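Local coordinates for protein chorismate mutase (PDB 1XHO) that probably catalyses the rearrangement of chorismate to prephenate, as a trimeric chorismate mutase of the AroH type, at residues C[47-52]-C[82-87]; C[75-80]-C[116-121]; C[36-41]-C[134-139]; C[66-71]-C[96-101]. All blocks are in the same frame, centred on the assembly; numbering follows the deposited sequence.

Contact 1. Residues C[47-52]-C[82-87]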
loop_
_atom_site.group_PDB
_atom_site.type_symbol
_atom_site.label_atom_id
_atom_site.label_comp_id
_atom_site.label_asym_id
_atom_site.label_seq_id
_atom_site.Cartn_x
_atom_site.Cartn_y
_atom_site.Cartn_z
ATOM N N ASP C 47 -15.153 13.909 -12.537
ATOM C CA ASP C 47 -16.286 14.239 -11.664
ATOM C C ASP C 47 -16.827 13.008 -10.962
ATOM O O ASP C 47 -17.100 13.053 -9.764
ATOM C CB ASP C 47 -17.409 14.932 -12.455
ATOM C CG ASP C 47 -17.128 16.409 -12.694
ATOM O OD1 ASP C 47 -16.680 17.097 -11.750
ATOM O OD2 ASP C 47 -17.362 16.887 -13.827
ATOM N N GLU C 48 -16.971 11.918 -11.712
ATOM C CA GLU C 48 -17.472 10.660 -11.169
ATOM C C GLU C 48 -16.487 10.025 -10.184
ATOM O O GLU C 48 -16.874 9.612 -9.086
ATOM C CB GLU C 48 -17.778 9.664 -12.300
ATOM C CG GLU C 48 -19.098 9.914 -13.006
ATOM C CD GLU C 48 -20.293 9.683 -12.094
ATOM O OE1 GLU C 48 -20.587 8.506 -11.768
ATOM O OE2 GLU C 48 -20.930 10.686 -11.696
ATOM N N ILE C 49 -15.222 9.944 -10.595
ATOM C CA ILE C 49 -14.150 9.396 -9.754
ATOM C C ILE C 49 -14.073 10.126 -8.409
ATOM O O ILE C 49 -14.025 9.496 -7.354
ATOM C CB ILE C 49 -12.774 9.466 -10.472
ATOM C CG1 ILE C 49 -12.719 8.433 -11.601
ATOM C CG2 ILE C 49 -11.630 9.222 -9.485
ATOM C CD1 ILE C 49 -11.555 8.635 -12.604
ATOM N N VAL C 50 -14.075 11.453 -8.459
ATOM C CA VAL C 50 -13.904 12.266 -7.250
ATOM C C VAL C 50 -15.140 12.225 -6.359
ATOM O O VAL C 50 -15.021 12.074 -5.152
ATOM C CB VAL C 50 -13.514 13.735 -7.603
ATOM C CG1 VAL C 50 -13.500 14.628 -6.359
ATOM C CG2 VAL C 50 -12.142 13.763 -8.281
ATOM N N ALA C 51 -16.318 12.353 -6.960
ATOM C CA ALA C 51 -17.571 12.389 -6.207
ATOM C C ALA C 51 -17.889 11.034 -5.584
ATOM O O ALA C 51 -18.290 10.961 -4.433
ATOM C CB ALA C 51 -18.723 12.847 -7.109
ATOM N N GLU C 52 -17.710 9.956 -6.335
ATOM C CA GLU C 52 -17.971 8.619 -5.785
ATOM C C GLU C 52 -16.952 8.215 -4.731
ATOM O O GLU C 52 -17.292 7.490 -3.791
ATOM C CB GLU C 52 -18.060 7.566 -6.892
ATOM C CG GLU C 52 -19.304 7.727 -7.773
ATOM C CD GLU C 52 -20.578 7.887 -6.962
ATOM O OE1 GLU C 52 -20.793 7.092 -6.024
ATOM O OE2 GLU C 52 -21.350 8.825 -7.252
ATOM N N LEU C 82 -10.022 3.160 -15.221
ATOM C CA LEU C 82 -10.118 4.520 -14.681
ATOM C C LEU C 82 -8.747 5.215 -14.662
ATOM O O LEU C 82 -7.810 4.721 -14.025
ATOM C CB LEU C 82 -10.681 4.499 -13.255
ATOM C CG LEU C 82 -12.056 3.866 -13.035
ATOM C CD1 LEU C 82 -12.444 3.973 -11.551
ATOM C CD2 LEU C 82 -13.118 4.510 -13.948
ATOM N N ASP C 83 -8.642 6.350 -15.357
ATOM C CA ASP C 83 -7.413 7.176 -15.357
ATOM C C ASP C 83 -7.677 8.695 -15.343
ATOM O O ASP C 83 -6.738 9.476 -15.417
ATOM C CB ASP C 83 -6.516 6.817 -16.571
ATOM C CG ASP C 83 -7.122 7.244 -17.930
ATOM O OD1 ASP C 83 -8.218 7.834 -17.968
ATOM O OD2 ASP C 83 -6.486 6.977 -18.976
ATOM N N ALA C 84 -8.943 9.104 -15.236
ATOM C CA ALA C 84 -9.312 10.506 -15.436
ATOM C C ALA C 84 -8.910 11.414 -14.274
ATOM O O ALA C 84 -8.733 12.617 -14.469
ATOM C CB ALA C 84 -10.811 10.632 -15.717
ATOM N N ALA C 85 -8.770 10.859 -13.070
ATOM C CA ALA C 85 -8.256 11.638 -11.938
ATOM C C ALA C 85 -7.774 10.779 -10.762
ATOM O O ALA C 85 -8.045 9.579 -10.698
ATOM C CB ALA C 85 -9.318 12.631 -11.457
ATOM N N PHE C 86 -7.056 11.434 -9.848
ATOM C CA PHE C 86 -6.642 10.876 -8.565
ATOM C C PHE C 86 -7.836 10.850 -7.605
ATOM O O PHE C 86 -8.385 11.913 -7.281
ATOM C CB PHE C 86 -5.565 11.759 -7.911
ATOM C CG PHE C 86 -4.157 11.519 -8.410
ATOM C CD1 PHE C 86 -3.183 11.007 -7.553
ATOM C CD2 PHE C 86 -3.795 11.841 -9.707
ATOM C CE1 PHE C 86 -1.893 10.803 -7.989
ATOM C CE2 PHE C 86 -2.497 11.641 -10.157
ATOM C CZ PHE C 86 -1.542 11.120 -9.302
ATOM N N PRO C 87 -8.227 9.658 -7.113
ATOM C CA PRO C 87 -9.295 9.639 -6.093
ATOM C C PRO C 87 -8.941 10.431 -4.827
ATOM O O PRO C 87 -9.843 10.878 -4.116
ATOM C CB PRO C 87 -9.460 8.138 -5.776
ATOM C CG PRO C 87 -8.896 7.427 -6.966
ATOM C CD PRO C 87 -7.756 8.296 -7.434
#

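Contact 2. Residues C[75-80]-C[116-121]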
loop_
_atom_site.group_PDB
_atom_site.type_symbol
_atom_site.label_atom_id
_atom_site.label_comp_id
_atom_site.label_asym_id
_atom_site.label_seq_id
_atom_site.Cartn_x
_atom_site.Cartn_y
_atom_site.Cartn_z
ATOM N N ILE C 75 -4.894 4.762 1.349
ATOM C CA ILE C 75 -4.387 4.193 0.114
ATOM C C ILE C 75 -5.568 3.980 -0.827
ATOM O O ILE C 75 -6.552 3.355 -0.458
ATOM C CB ILE C 75 -3.657 2.845 0.370
ATOM C CG1 ILE C 75 -2.394 3.080 1.228
ATOM C CG2 ILE C 75 -3.297 2.148 -0.966
ATOM C CD1 ILE C 75 -1.649 1.777 1.622
ATOM N N PHE C 76 -5.460 4.518 -2.035
ATOM C CA PHE C 76 -6.480 4.355 -3.065
ATOM C C PHE C 76 -5.982 3.467 -4.199
ATOM O O PHE C 76 -4.817 3.540 -4.573
ATOM C CB PHE C 76 -6.837 5.707 -3.660
ATOM C CG PHE C 76 -7.326 6.713 -2.659
ATOM C CD1 PHE C 76 -8.694 6.901 -2.447
ATOM C CD2 PHE C 76 -6.425 7.493 -1.948
ATOM C CE1 PHE C 76 -9.151 7.852 -1.542
ATOM C CE2 PHE C 76 -6.877 8.443 -1.023
ATOM C CZ PHE C 76 -8.244 8.627 -0.828
ATOM N N THR C 77 -6.870 2.636 -4.743
ATOM C CA THR C 77 -6.629 1.974 -6.024
ATOM C C THR C 77 -7.797 2.198 -6.958
ATOM O O THR C 77 -8.947 2.333 -6.521
ATOM C CB THR C 77 -6.383 0.443 -5.911
ATOM O OG1 THR C 77 -7.560 -0.218 -5.407
ATOM C CG2 THR C 77 -5.150 0.136 -5.031
ATOM N N VAL C 78 -7.497 2.247 -8.248
ATOM C CA VAL C 78 -8.520 2.197 -9.268
ATOM C C VAL C 78 -8.146 1.100 -10.250
ATOM O O VAL C 78 -6.965 0.780 -10.431
ATOM C CB VAL C 78 -8.705 3.547 -10.015
ATOM C CG1 VAL C 78 -9.039 4.654 -9.040
ATOM C CG2 VAL C 78 -7.453 3.908 -10.833
ATOM N N THR C 79 -9.163 0.517 -10.863
ATOM C CA THR C 79 -8.977 -0.449 -11.929
ATOM C C THR C 79 -8.442 0.244 -13.196
ATOM O O THR C 79 -8.605 1.457 -13.371
ATOM C CB THR C 79 -10.305 -1.211 -12.207
ATOM O OG1 THR C 79 -11.406 -0.294 -12.184
ATOM C CG2 THR C 79 -10.537 -2.230 -11.151
ATOM N N LYS C 80 -7.797 -0.533 -14.056
ATOM C CA LYS C 80 -7.125 -0.031 -15.279
ATOM C C LYS C 80 -7.991 0.907 -16.155
ATOM O O LYS C 80 -7.482 1.863 -16.772
ATOM C CB LYS C 80 -6.661 -1.231 -16.109
ATOM C CG LYS C 80 -5.830 -0.894 -17.323
ATOM C CD LYS C 80 -4.933 -2.069 -17.713
ATOM C CE LYS C 80 -5.733 -3.335 -18.030
ATOM N NZ LYS C 80 -4.874 -4.369 -18.689
ATOM N N CYS C 116 -13.919 0.364 -10.699
ATOM C CA CYS C 116 -13.925 0.176 -9.251
ATOM C C CYS C 116 -12.824 0.958 -8.533
ATOM O O CYS C 116 -11.636 0.802 -8.826
ATOM C CB CYS C 116 -13.822 -1.335 -8.911
ATOM S SG CYS C 116 -13.795 -1.748 -7.135
ATOM N N ILE C 117 -13.243 1.772 -7.567
ATOM C CA ILE C 117 -12.338 2.468 -6.660
ATOM C C ILE C 117 -12.325 1.760 -5.299
ATOM O O ILE C 117 -13.380 1.578 -4.674
ATOM C CB ILE C 117 -12.774 3.938 -6.473
ATOM C CG1 ILE C 117 -12.845 4.635 -7.839
ATOM C CG2 ILE C 117 -11.827 4.669 -5.523
ATOM C CD1 ILE C 117 -13.699 5.852 -7.865
ATOM N N ARG C 118 -11.133 1.355 -4.853
ATOM C CA ARG C 118 -10.947 0.781 -3.513
ATOM C C ARG C 118 -10.145 1.709 -2.602
ATOM O O ARG C 118 -9.311 2.487 -3.061
ATOM C CB ARG C 118 -10.295 -0.603 -3.575
ATOM C CG ARG C 118 -11.133 -1.632 -4.349
ATOM C CD ARG C 118 -10.426 -2.976 -4.353
ATOM N NE ARG C 118 -11.199 -4.092 -4.900
ATOM C CZ ARG C 118 -11.350 -4.387 -6.195
ATOM N NH1 ARG C 118 -10.856 -3.627 -7.143
ATOM N NH2 ARG C 118 -12.042 -5.448 -6.541
ATOM N N VAL C 119 -10.438 1.623 -1.307
ATOM C CA VAL C 119 -9.826 2.462 -0.282
ATOM C C VAL C 119 -9.411 1.576 0.874
ATOM O O VAL C 119 -10.204 0.761 1.332
ATOM C CB VAL C 119 -10.825 3.524 0.275
ATOM C CG1 VAL C 119 -10.206 4.308 1.443
ATOM C CG2 VAL C 119 -11.262 4.442 -0.811
HETATM N N MSE C 120 -8.167 1.733 1.327
HETATM C CA MSE C 120 -7.699 1.117 2.556
HETATM C C MSE C 120 -7.295 2.229 3.538
HETATM O O MSE C 120 -6.384 3.028 3.273
HETATM C CB MSE C 120 -6.519 0.193 2.288
HETATM C CG MSE C 120 -5.878 -0.376 3.569
HETATM SE SE MSE C 120 -4.455 -1.663 3.203
HETATM C CE MSE C 120 -5.583 -3.311 3.019
HETATM N N MSE C 121 -7.972 2.270 4.674
HETATM C CA MSE C 121 -7.786 3.337 5.631
HETATM C C MSE C 121 -7.271 2.809 6.967
HETATM O O MSE C 121 -7.982 2.084 7.655
HETATM C CB MSE C 121 -9.124 4.033 5.823
HETATM C CG MSE C 121 -9.066 5.337 6.563
HETATM SE SE MSE C 121 -10.862 6.006 6.757
HETATM C CE MSE C 121 -11.272 6.615 5.004
HETATM O O HOH W 1 -9.761 -0.781 -7.358
#

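Contact 3. Residues C[36-41]-C[134-139]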
loop_
_atom_site.group_PDB
_atom_site.type_symbol
_atom_site.label_atom_id
_atom_site.label_comp_id
_atom_site.label_asym_id
_atom_site.label_seq_id
_atom_site.Cartn_x
_atom_site.Cartn_y
_atom_site.Cartn_z
ATOM N N ARG C 36 -11.520 -1.088 5.005
ATOM C CA ARG C 36 -11.649 -1.221 3.567
ATOM C C ARG C 36 -12.948 -0.563 3.068
ATOM O O ARG C 36 -13.980 -0.632 3.727
ATOM C CB ARG C 36 -11.568 -2.707 3.157
ATOM C CG ARG C 36 -10.199 -3.139 2.593
ATOM C CD ARG C 36 -9.885 -2.428 1.245
ATOM N NE ARG C 36 -11.017 -2.516 0.312
ATOM C CZ ARG C 36 -11.304 -3.583 -0.436
ATOM N NH1 ARG C 36 -10.536 -4.678 -0.406
ATOM N NH2 ARG C 36 -12.364 -3.559 -1.234
ATOM N N GLY C 37 -12.854 0.126 1.932
ATOM C CA GLY C 37 -13.999 0.589 1.169
ATOM C C GLY C 37 -13.856 0.254 -0.324
ATOM O O GLY C 37 -12.736 0.122 -0.848
ATOM N N ALA C 38 -14.991 0.081 -0.998
ATOM C CA ALA C 38 -15.013 -0.088 -2.447
ATOM C C ALA C 38 -16.275 0.520 -3.005
ATOM O O ALA C 38 -17.312 0.547 -2.337
ATOM C CB ALA C 38 -14.896 -1.559 -2.849
ATOM N N THR C 39 -16.161 1.037 -4.222
ATOM C CA THR C 39 -17.277 1.645 -4.921
ATOM C C THR C 39 -17.034 1.558 -6.432
ATOM O O THR C 39 -15.928 1.268 -6.876
ATOM C CB THR C 39 -17.514 3.129 -4.456
ATOM O OG1 THR C 39 -18.799 3.593 -4.908
ATOM C CG2 THR C 39 -16.390 4.077 -4.946
ATOM N N THR C 40 -18.083 1.794 -7.209
ATOM C CA THR C 40 -17.978 1.817 -8.655
ATOM C C THR C 40 -18.488 3.150 -9.194
ATOM O O THR C 40 -19.242 3.854 -8.521
ATOM C CB THR C 40 -18.734 0.636 -9.317
ATOM O OG1 THR C 40 -20.125 0.672 -8.954
ATOM C CG2 THR C 40 -18.120 -0.688 -8.894
ATOM N N VAL C 41 -18.032 3.495 -10.397
ATOM C CA VAL C 41 -18.477 4.708 -11.102
ATOM C C VAL C 41 -19.124 4.331 -12.439
ATOM O O VAL C 41 -18.917 3.226 -12.954
ATOM C CB VAL C 41 -17.328 5.727 -11.339
ATOM C CG1 VAL C 41 -16.889 6.358 -10.024
ATOM C CG2 VAL C 41 -16.145 5.085 -12.058
ATOM N N HIS C 134 -16.527 -2.077 7.364
ATOM C CA HIS C 134 -16.030 -1.934 6.010
ATOM C C HIS C 134 -17.209 -1.570 5.120
ATOM O O HIS C 134 -18.352 -1.973 5.397
ATOM C CB HIS C 134 -15.346 -3.223 5.556
ATOM C CG HIS C 134 -14.262 -3.687 6.481
ATOM N ND1 HIS C 134 -13.089 -2.988 6.664
ATOM C CD2 HIS C 134 -14.173 -4.783 7.272
ATOM C CE1 HIS C 134 -12.319 -3.636 7.519
ATOM N NE2 HIS C 134 -12.951 -4.732 7.901
ATOM N N VAL C 135 -16.946 -0.789 4.073
ATOM C CA VAL C 135 -18.019 -0.202 3.265
ATOM C C VAL C 135 -17.923 -0.632 1.802
ATOM O O VAL C 135 -16.880 -0.487 1.171
ATOM C CB VAL C 135 -17.997 1.331 3.349
ATOM C CG1 VAL C 135 -19.070 1.931 2.477
ATOM C CG2 VAL C 135 -18.183 1.793 4.794
ATOM N N TYR C 136 -19.026 -1.156 1.270
ATOM C CA TYR C 136 -19.102 -1.559 -0.129
ATOM C C TYR C 136 -20.281 -0.847 -0.765
ATOM O O TYR C 136 -21.418 -1.061 -0.356
ATOM C CB TYR C 136 -19.202 -3.089 -0.235
ATOM C CG TYR C 136 -17.950 -3.752 0.292
ATOM C CD1 TYR C 136 -16.921 -4.118 -0.573
ATOM C CD2 TYR C 136 -17.767 -3.958 1.665
ATOM C CE1 TYR C 136 -15.746 -4.692 -0.095
ATOM C CE2 TYR C 136 -16.595 -4.528 2.158
ATOM C CZ TYR C 136 -15.588 -4.899 1.268
ATOM O OH TYR C 136 -14.421 -5.466 1.733
ATOM N N LEU C 137 -20.008 0.030 -1.736
ATOM C CA LEU C 137 -21.074 0.828 -2.367
ATOM C C LEU C 137 -21.193 0.588 -3.861
ATOM O O LEU C 137 -20.255 0.120 -4.505
ATOM C CB LEU C 137 -20.854 2.320 -2.120
ATOM C CG LEU C 137 -20.812 2.790 -0.665
ATOM C CD1 LEU C 137 -20.437 4.249 -0.623
ATOM C CD2 LEU C 137 -22.151 2.545 0.040
ATOM N N ASN C 138 -22.364 0.937 -4.405
ATOM C CA ASN C 138 -22.664 0.778 -5.822
ATOM C C ASN C 138 -22.351 -0.648 -6.262
ATOM O O ASN C 138 -22.616 -1.586 -5.519
ATOM C CB ASN C 138 -21.898 1.806 -6.670
ATOM C CG ASN C 138 -22.138 3.230 -6.227
ATOM O OD1 ASN C 138 -23.135 3.525 -5.573
ATOM N ND2 ASN C 138 -21.230 4.131 -6.602
ATOM N N GLY C 139 -21.784 -0.822 -7.454
ATOM C CA GLY C 139 -21.450 -2.151 -7.955
ATOM C C GLY C 139 -20.478 -2.938 -7.103
ATOM O O GLY C 139 -20.391 -4.157 -7.238
#

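Contact 4. Residues C[66-71]-C[96-101]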
loop_
_atom_site.group_PDB
_atom_site.type_symbol
_atom_site.label_atom_id
_atom_site.label_comp_id
_atom_site.label_asym_id
_atom_site.label_seq_id
_atom_site.Cartn_x
_atom_site.Cartn_y
_atom_site.Cartn_z
ATOM N N LEU C 66 -15.449 8.555 12.636
ATOM C CA LEU C 66 -14.080 9.042 12.495
ATOM C C LEU C 66 -14.062 10.491 12.087
ATOM O O LEU C 66 -14.900 10.915 11.307
ATOM C CB LEU C 66 -13.356 8.265 11.405
ATOM C CG LEU C 66 -13.202 6.765 11.564
ATOM C CD1 LEU C 66 -12.737 6.167 10.230
ATOM C CD2 LEU C 66 -12.230 6.447 12.701
ATOM N N GLU C 67 -13.095 11.234 12.621
ATOM C CA GLU C 67 -12.699 12.547 12.090
ATOM C C GLU C 67 -11.277 12.420 11.557
ATOM O O GLU C 67 -10.590 11.451 11.884
ATOM C CB GLU C 67 -12.751 13.614 13.196
ATOM C CG GLU C 67 -14.133 14.228 13.389
ATOM C CD GLU C 67 -14.271 15.007 14.700
ATOM O OE1 GLU C 67 -13.244 15.408 15.293
ATOM O OE2 GLU C 67 -15.415 15.219 15.136
ATOM N N GLU C 68 -10.826 13.397 10.764
ATOM C CA GLU C 68 -9.454 13.370 10.204
ATOM C C GLU C 68 -8.344 13.117 11.246
ATOM O O GLU C 68 -7.338 12.476 10.927
ATOM C CB GLU C 68 -9.123 14.652 9.425
ATOM C CG GLU C 68 -7.898 14.456 8.497
ATOM C CD GLU C 68 -7.240 15.739 8.012
ATOM O OE1 GLU C 68 -7.673 16.851 8.386
ATOM O OE2 GLU C 68 -6.276 15.628 7.229
ATOM N N ASP C 69 -8.523 13.632 12.469
ATOM C CA ASP C 69 -7.612 13.342 13.610
ATOM C C ASP C 69 -7.349 11.848 13.838
ATOM O O ASP C 69 -6.294 11.469 14.342
ATOM C CB ASP C 69 -8.190 13.904 14.923
ATOM C CG ASP C 69 -7.862 15.364 15.142
ATOM O OD1 ASP C 69 -6.823 15.839 14.628
ATOM O OD2 ASP C 69 -8.639 16.036 15.863
ATOM N N ASP C 70 -8.326 11.015 13.496
ATOM C CA ASP C 70 -8.261 9.577 13.760
ATOM C C ASP C 70 -7.543 8.794 12.656
ATOM O O ASP C 70 -7.133 7.651 12.877
ATOM C CB ASP C 70 -9.683 9.021 13.934
ATOM C CG ASP C 70 -10.492 9.779 14.998
ATOM O OD1 ASP C 70 -9.966 9.954 16.116
ATOM O OD2 ASP C 70 -11.643 10.198 14.706
ATOM N N ILE C 71 -7.405 9.414 11.480
ATOM C CA ILE C 71 -6.932 8.731 10.263
ATOM C C ILE C 71 -5.401 8.790 10.135
ATOM O O ILE C 71 -4.800 9.854 10.151
ATOM C CB ILE C 71 -7.624 9.311 8.991
ATOM C CG1 ILE C 71 -9.147 9.274 9.162
ATOM C CG2 ILE C 71 -7.211 8.542 7.727
ATOM C CD1 ILE C 71 -9.923 9.795 7.971
ATOM N N TRP C 96 -9.601 16.972 4.259
ATOM C CA TRP C 96 -8.569 16.091 4.812
ATOM C C TRP C 96 -7.225 16.429 4.154
ATOM O O TRP C 96 -6.709 15.696 3.309
ATOM C CB TRP C 96 -8.930 14.603 4.664
ATOM C CG TRP C 96 -10.211 14.186 5.363
ATOM C CD1 TRP C 96 -10.958 14.930 6.238
ATOM C CD2 TRP C 96 -10.867 12.912 5.265
ATOM N NE1 TRP C 96 -12.044 14.207 6.666
ATOM C CE2 TRP C 96 -12.009 12.964 6.090
ATOM C CE3 TRP C 96 -10.605 11.736 4.547
ATOM C CZ2 TRP C 96 -12.890 11.889 6.217
ATOM C CZ3 TRP C 96 -11.480 10.662 4.685
ATOM C CH2 TRP C 96 -12.604 10.746 5.509
ATOM N N THR C 97 -6.680 17.568 4.569
ATOM C CA THR C 97 -5.490 18.142 3.976
ATOM C C THR C 97 -4.249 17.874 4.833
ATOM O O THR C 97 -3.160 18.301 4.467
ATOM C CB THR C 97 -5.687 19.660 3.737
ATOM O OG1 THR C 97 -6.152 20.292 4.940
ATOM C CG2 THR C 97 -6.725 19.890 2.629
ATOM N N SER C 98 -4.415 17.144 5.944
ATOM C CA SER C 98 -3.303 16.807 6.839
ATOM C C SER C 98 -3.035 15.297 6.911
ATOM O O SER C 98 -2.373 14.827 7.837
ATOM C CB SER C 98 -3.569 17.339 8.259
ATOM O OG SER C 98 -3.865 18.733 8.252
ATOM N N THR C 99 -3.523 14.547 5.925
ATOM C CA THR C 99 -3.462 13.084 5.963
ATOM C C THR C 99 -2.630 12.537 4.803
ATOM O O THR C 99 -2.725 13.003 3.691
ATOM C CB THR C 99 -4.905 12.469 5.979
ATOM O OG1 THR C 99 -5.580 12.890 7.170
ATOM C CG2 THR C 99 -4.876 10.962 5.972
ATOM N N ALA C 100 -1.799 11.546 5.106
ATOM C CA ALA C 100 -0.976 10.863 4.122
ATOM C C ALA C 100 -1.865 10.026 3.208
ATOM O O ALA C 100 -2.610 9.137 3.673
ATOM C CB ALA C 100 0.073 9.970 4.824
ATOM N N LEU C 101 -1.788 10.337 1.915
ATOM C CA LEU C 101 -2.567 9.687 0.867
ATOM C C LEU C 101 -1.619 9.018 -0.122
ATOM O O LEU C 101 -0.463 9.417 -0.239
ATOM C CB LEU C 101 -3.421 10.719 0.136
ATOM C CG LEU C 101 -4.285 11.648 1.011
ATOM C CD1 LEU C 101 -4.959 12.725 0.186
ATOM C CD2 LEU C 101 -5.327 10.876 1.762
#

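Contact 1. Residues C[47-52]-C[82-87]
Ile-49 is the main bump of this contact, pushed from helix 46-63 into the concave inner side of the loop that follows strand 71-78. It supplies 128 of the 285 Å² buried between the segments. With CG1 beside the backbone N (chi1 -72°), the longer branch carries its methyl to Ala-84 and Ala-85, while CG2, anti to that N, is left to face Ala-85 O and Pro-87. CD1 of Ile-49 comes to 3.8 Å from CB of Ala-84, and it lies 3.6 Å from N of Ala-85. Leu-82 has its CB 4.3 Å from the same Ile-49 methyl. In the next dent along the loop, CG2 of Ile-49 lies 3.8 Å from O of Ala-85 and 4.1 Å from CG of Pro-87. One residue further on, Val-50 leans against the flank of the loop, CG2 reaching CB of Ala-85 at a looser 4.4 Å. The backbone of Ala-84 and Ala-85 with CB of Ala-84 thus lines the hollow round CD1, Leu-82 bounds it, and Pro-87 borders the dent that takes CG2. Beyond it, Pro-87 rests on Phe-76 and Val-78, so that helix, loop and strand share one apolar layer, and Pro-87 also packs on Ile-107 of the second subunit. Ala-84 N, close beside the isoleucine methyl, is satisfied by Asn-44 OD1. With no hydrogen bond between the segments, the contact rests on van der Waals packing and apolar burial.

Contact 2. Residues C[75-80]-C[116-121]
Strands 71-78 and 116-124 pair antiparallel at the middle of the mixed beta-sheet of this AroH-type fold, and Ile-75 to Val-78 meet Met-120 to Ile-117 in register. Ile-75 with Met-120 and Thr-77 with Arg-118 are hydrogen-bonded pairs; Phe-76 with Val-119 and Val-78 with Ile-117 are non-hydrogen-bonded ones. On the face shared by the latter two pairs, neighbours lie side by side: CD1 of Phe-76 is 3.9 Å from CG2 of Val-119, and CG1 of Val-78 is 4.0 Å from CG1 of Ile-117. Helix 46-63 covers Phe-76, Ile-117 and Val-119, and Pro-87 covers Phe-76 and Val-78. The other face looks toward the third subunit, whose Met-102 packs on Thr-77 and Arg-118. Here the arginine chain stays extended from CG to NE. Cys-116 turns SG anti to its own backbone N (chi1 179°), which lays the sulfur 3.5 Å above the Arg-118 guanidinium plane, offset toward its rim. A water in that plane accepts from Arg-118 NH1 (3.1 Å) and donates to Thr-77 OG1 (3.0 Å), while Glu-106 also bonds the threonine hydroxyl. Beyond the last bridge Thr-79 N still donates to Cys-116 O, and the threonine side chain adds a second bond. Its hydroxyl sits between backbone N and carbonyl carbon (chi1 42°), turned across to the facing strand and also bonded to Asp-81. There Cys-116 N donates to Thr-79 OG1 at 3.0 Å, with an N-H...O angle of 162°.

Contact 3. Residues C[36-41]-C[134-139]
Residues 36-40 and 134-139 run side by side in the same sense, their end-to-end directions 15° apart, with parallel bridges at Gly-37 with Val-135 and Ala-38 with Tyr-136. This is the pairing of a short outermost strand with strand 32-40 of the mixed sheet, prolonged by side chains. The backbone ladder steps from Val-135 N to Arg-36 O, from Ala-38 N to Val-135 O (2.9 Å), and from Leu-137 N to Ala-38 O (2.8 Å). Before the first bridge, His-134 ND1 accepts from Arg-36 N at 3.0 Å, nearly straight at 175°. After the last, Asn-138 ND2 donates to Thr-40 O at 2.8 Å, lying in the carbonyl plane, and Gly-139 N donates to Thr-40 OG1 at 2.7 Å along a bent line. Arg-36, bent at chi2 and chi3, puts its NH2 3.7 Å from Tyr-136 CE1. The tyrosine hydroxyl lies above one guanidinium face, displaced toward its rim; with the planes 60° apart, this is not a stack. Arg-36 NH1 bonds Leu-101 O of the third subunit. Strand 32-40 continues inward to strand 116-124 through Gly-37 and Thr-39, and helix 46-63 covers Thr-39 and Val-135 with Leu-56 and reaches Asn-138 with Glu-52.

Contact 4. Residues C[66-71]-C[96-101]
Glu-68 and Ile-71 carry the contact of segment 66-71 with Trp-96 and Thr-99. In sequence order, after Leu-66, which packs on strand 116-124, Glu-67 closes a tight turn, its N donating to Asp-70 OD2 (2.7 Å). Next comes Glu-68, whose CG stands anti to the backbone nitrogen (chi1 -163°); the chain continues extended alongside the indole, with CB 3.7 Å from Trp-96 CD1. This aims the carboxylate at the bend 96-99, where the single oxygen OE2 accepts both bonds: Ser-98 N reaches its syn lone pair at 2.7 Å, and Thr-99 OG1 its anti lone pair at 2.8 Å. The acidic side chain thereby ties the 3-10 turn leading into strand 71-78 to the bend leading into strand 100-105, two parallel neighbours at one edge of the chain's mixed sheet. Lys-129 NZ of the second subunit bonds Thr-99 OG1 and the backbone oxygens of Glu-68 and Ile-71 at this corner. Ile-71 ends the segment. Its CD1 makes a CH-pi contact over the indole face, 3.8 Å from the centroid of the six-membered ring of Trp-96 and 12° off the normal, while its CG2 touches Thr-99 CG2 at 3.8 Å.

Overall arrangement
Contacts 2 and 3 lie in one sheet, centres 9 Å apart, joined by Val-119 N to Gly-37 O at 2.8 Å. Contact 1 packs on one face of that sheet, Pro-87 CG 3.5 Å from Val-78 CG1, and reaches contact 3 through Glu-52 OE1 and Asn-138 ND2, probably hydrogen-bonded at 3.0 Å. Contact 4 meets contact 2 where Ile-71 CG2 is 3.9 Å from Met-121 CG. Within a chain, contacts 3 and 4 keep nearest atoms about 9 Å apart, but across the interface Arg-36 NH1 bonds Leu-101 O of a neighbouring subunit. Arg-36 and Arg-118 touch each other and face Met-102 of the third subunit, so contacts 2 and 3 probably border an arginine-lined interface pocket, as in AroH enzymes.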